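Local coordinates for glideosome-associated protein 50 (Plasmodium falciparum 3D7, PDB 3TGH) that is a component of the glideosome, which acts in parasite gliding motility and host cell invasion, and probably anchors that complex to the inner membrane complex, at residues Trp127-Thr132 and Ala322-Val327. Sequence-based numbering, arbitrary orientation. Where two conformers were deposited one is given.
Sequences WYHYFT and AALPNV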
ATOM      1  N   TRP A 127       8.848   3.130   6.923  1.00 21.64           N
ATOM      2  CA  TRP A 127       8.169   4.140   6.128  1.00 21.29           C
ATOM      3  C   TRP A 127       9.154   4.660   5.079  1.00 21.29           C
ATOM      4  O   TRP A 127      10.362   4.754   5.340  1.00 22.97           O
ATOM      5  CB  TRP A 127       7.640   5.293   6.994  1.00 23.08           C
ATOM      6  CG  TRP A 127       8.709   6.092   7.682  1.00 23.43           C
ATOM      7  CD1 TRP A 127       9.258   7.261   7.264  1.00 23.44           C
ATOM      8  CD2 TRP A 127       9.354   5.756   8.911  1.00 23.15           C
ATOM      9  NE1 TRP A 127      10.215   7.683   8.165  1.00 24.51           N
ATOM     10  CE2 TRP A 127      10.291   6.768   9.183  1.00 22.37           C
ATOM     11  CE3 TRP A 127       9.222   4.693   9.818  1.00 23.30           C
ATOM     12  CZ2 TRP A 127      11.107   6.747  10.317  1.00 23.75           C
ATOM     13  CZ3 TRP A 127      10.031   4.667  10.939  1.00 23.83           C
ATOM     14  CH2 TRP A 127      10.961   5.690  11.183  1.00 23.39           C
ATOM     15  N   TYR A 128       8.641   4.995   3.901  1.00 19.96           N
ATOM     16  CA  TYR A 128       9.490   5.418   2.775  1.00 20.79           C
ATOM     17  C   TYR A 128       8.629   5.973   1.635  1.00 21.25           C
ATOM     18  O   TYR A 128       7.413   6.153   1.784  1.00 21.59           O
ATOM     19  CB  TYR A 128      10.390   4.251   2.296  1.00 20.78           C
ATOM     20  CG  TYR A 128       9.651   3.040   1.744  1.00 19.61           C
ATOM     21  CD1 TYR A 128       9.123   2.077   2.597  1.00 21.33           C
ATOM     22  CD2 TYR A 128       9.509   2.847   0.363  1.00 20.32           C
ATOM     23  CE1 TYR A 128       8.437   0.984   2.113  1.00 19.57           C
ATOM     24  CE2 TYR A 128       8.838   1.739  -0.143  1.00 21.02           C
ATOM     25  CZ  TYR A 128       8.286   0.817   0.743  1.00 20.94           C
ATOM     26  OH  TYR A 128       7.626  -0.285   0.258  1.00 22.01           O
ATOM     27  N   HIS A 129       9.257   6.282   0.506  1.00 21.47           N
ATOM     28  CA  HIS A 129       8.535   6.814  -0.653  1.00 21.39           C
ATOM     29  C   HIS A 129       9.142   6.294  -1.932  1.00 24.17           C
ATOM     30  O   HIS A 129      10.287   5.839  -1.941  1.00 24.30           O
ATOM     31  CB  HIS A 129       8.577   8.341  -0.656  1.00 22.30           C
ATOM     32  CG  HIS A 129       9.954   8.890  -0.475  1.00 23.18           C
ATOM     33  ND1 HIS A 129      10.435   9.295   0.749  1.00 26.02           N
ATOM     34  CD2 HIS A 129      10.980   9.035  -1.350  1.00 27.18           C
ATOM     35  CE1 HIS A 129      11.682   9.709   0.615  1.00 26.78           C
ATOM     36  NE2 HIS A 129      12.035   9.566  -0.650  1.00 27.00           N
ATOM     37  N   TYR A 130       8.358   6.378  -3.001  1.00 25.25           N
ATOM     38  CA  TYR A 130       8.773   5.999  -4.346  1.00 26.26           C
ATOM     39  C   TYR A 130       8.119   6.993  -5.302  1.00 26.68           C
ATOM     40  O   TYR A 130       6.897   7.077  -5.395  1.00 25.19           O
ATOM     41  CB  TYR A 130       8.328   4.566  -4.647  1.00 27.86           C
ATOM     42  CG  TYR A 130       8.482   4.131  -6.089  1.00 31.35           C
ATOM     43  CD1 TYR A 130       9.732   4.091  -6.694  1.00 35.00           C
ATOM     44  CD2 TYR A 130       7.373   3.723  -6.839  1.00 33.46           C
ATOM     45  CE1 TYR A 130       9.879   3.681  -8.022  1.00 37.80           C
ATOM     46  CE2 TYR A 130       7.508   3.313  -8.164  1.00 35.30           C
ATOM     47  CZ  TYR A 130       8.762   3.295  -8.746  1.00 38.15           C
ATOM     48  OH  TYR A 130       8.894   2.883 -10.052  1.00 43.03           O
ATOM     49  N   PHE A 131       8.943   7.779  -5.979  1.00 28.02           N
ATOM     50  CA  PHE A 131       8.456   8.760  -6.936  1.00 28.91           C
ATOM     51  C   PHE A 131       8.772   8.239  -8.317  1.00 31.40           C
ATOM     52  O   PHE A 131       9.892   7.792  -8.572  1.00 30.52           O
ATOM     53  CB  PHE A 131       9.156  10.104  -6.737  1.00 31.88           C
ATOM     54  CG  PHE A 131       8.592  10.928  -5.617  1.00 31.34           C
ATOM     55  CD1 PHE A 131       8.757  10.538  -4.296  1.00 34.60           C
ATOM     56  CD2 PHE A 131       7.924  12.115  -5.882  1.00 32.82           C
ATOM     57  CE1 PHE A 131       8.233  11.302  -3.258  1.00 34.67           C
ATOM     58  CE2 PHE A 131       7.408  12.886  -4.849  1.00 32.43           C
ATOM     59  CZ  PHE A 131       7.566  12.483  -3.538  1.00 35.14           C
ATOM     60  N   THR A 132       7.792   8.297  -9.208  1.00 30.49           N
ATOM     61  CA  THR A 132       7.974   7.832 -10.567  1.00 32.10           C
ATOM     62  C   THR A 132       7.212   8.735 -11.541  1.00 33.21           C
ATOM     63  O   THR A 132       6.607   9.730 -11.141  1.00 29.83           O
ATOM     64  CB  THR A 132       7.559   6.351 -10.709  1.00 32.89           C
ATOM     65  OG1 THR A 132       7.967   5.858 -11.993  1.00 36.82           O
ATOM     66  CG2 THR A 132       6.045   6.169 -10.511  1.00 30.87           C
ATOM     67  N   ALA A 322      15.189  17.416  -3.451  1.00 24.51           N
ATOM     68  CA  ALA A 322      16.256  17.627  -2.476  1.00 26.36           C
ATOM     69  C   ALA A 322      15.746  17.875  -1.052  1.00 27.06           C
ATOM     70  O   ALA A 322      16.537  17.792  -0.109  1.00 29.54           O
ATOM     71  CB  ALA A 322      17.173  18.775  -2.920  1.00 27.72           C
ATOM     72  N   ALA A 323      14.453  18.166  -0.898  1.00 26.62           N
ATOM     73  CA  ALA A 323      13.827  18.354   0.418  1.00 30.84           C
ATOM     74  C   ALA A 323      13.224  17.065   0.986  1.00 29.92           C
ATOM     75  O   ALA A 323      12.729  17.055   2.120  1.00 31.74           O
ATOM     76  CB  ALA A 323      12.746  19.433   0.341  1.00 33.28           C
ATOM     77  N   LEU A 324      13.249  15.985   0.212  1.00 27.01           N
ATOM     78  CA  LEU A 324      12.743  14.700   0.701  1.00 27.25           C
ATOM     79  C   LEU A 324      13.633  14.176   1.824  1.00 28.38           C
ATOM     80  O   LEU A 324      14.840  14.408   1.822  1.00 27.22           O
ATOM     81  CB  LEU A 324      12.669  13.658  -0.419  1.00 27.24           C
ATOM     82  CG  LEU A 324      11.544  13.764  -1.445  1.00 27.60           C
ATOM     83  CD1 LEU A 324      11.878  12.878  -2.651  1.00 27.30           C
ATOM     84  CD2 LEU A 324      10.189  13.387  -0.848  1.00 25.04           C
ATOM     85  N   PRO A 325      13.038  13.469   2.797  1.00 29.03           N
ATOM     86  CA  PRO A 325      13.850  12.888   3.855  1.00 29.14           C
ATOM     87  C   PRO A 325      14.656  11.706   3.338  1.00 30.69           C
ATOM     88  O   PRO A 325      14.206  11.005   2.424  1.00 27.51           O
ATOM     89  CB  PRO A 325      12.812  12.425   4.879  1.00 29.16           C
ATOM     90  CG  PRO A 325      11.592  12.181   4.088  1.00 30.11           C
ATOM     91  CD  PRO A 325      11.602  13.190   2.985  1.00 30.78           C
ATOM     92  N   ASN A 326      15.840  11.498   3.908  1.00 32.87           N
ATOM     93  CA  ASN A 326      16.670  10.353   3.541  0.50 35.21           C
ATOM     94  C   ASN A 326      15.949   9.062   3.910  1.00 36.59           C
ATOM     95  O   ASN A 326      15.290   8.988   4.950  1.00 36.29           O
ATOM     96  CB  ASN A 326      18.035  10.416   4.234  0.50 37.16           C
ATOM     97  CG  ASN A 326      18.890  11.561   3.731  0.50 36.70           C
ATOM     98  OD1 ASN A 326      18.428  12.392   2.951  0.50 38.94           O
ATOM     99  ND2 ASN A 326      20.142  11.610   4.172  0.50 39.79           N
ATOM    100  N   VAL A 327      16.047   8.055   3.049  1.00 36.80           N
ATOM    101  CA  VAL A 327      15.456   6.759   3.346  1.00 40.31           C
ATOM    102  C   VAL A 327      16.538   5.903   3.980  1.00 40.69           C
ATOM    103  O   VAL A 327      17.411   5.369   3.290  1.00 43.62           O
ATOM    104  CB  VAL A 327      14.864   6.083   2.091  1.00 42.53           C
ATOM    105  CG1 VAL A 327      14.420   4.650   2.407  1.00 42.34           C
ATOM    106  CG2 VAL A 327      13.684   6.898   1.579  1.00 43.36           C
TER
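In this metallophosphoesterase fold, an outermost strand of one mixed sheet meets the loop after helix 317-321: His129 of strand 128-136 packs against Leu324, Pro325 and Val327, with Phe131 meeting Leu324 and Tyr128 meeting Val327. The touching parts of the two segments run 127° apart. Helix 169-189 contributes to the same surface, with Ile189 against Phe131 and Val185 against Leu324.

The His129 imidazole is the centre of the contact. The CB of His129 points toward the loop, and a chi1 of 50° tucks CG over its own backbone, flanked by N and C. Leu324 CD2 lies over one face, 4.2 Å from the ring centroid and 8° off the ring normal, a CH-pi contact. Val327 CG2 comes in obliquely from the opposite side of the ring plane, 3.6 Å from His129 CE1. At the edge, Pro325 O lies in the ring plane, 3.4 Å from His129 CE1.

Leu324 also packs on Phe131: Leu324 CD2 is 3.7 Å from Phe131 CE1, and Leu324 CD1 lies over one face of the phenyl ring. Val327 CG1 touches Tyr128 CB at 4.1 Å.

No hydrogen bond joins the two segments. Across them the contact is apolar and CH-pi packing, plus a carbonyl oxygen at the imidazole edge, while the hydrogen bond between His129 ND1 and Gln182 of helix 169-189 probably helps fix the turn of the imidazole.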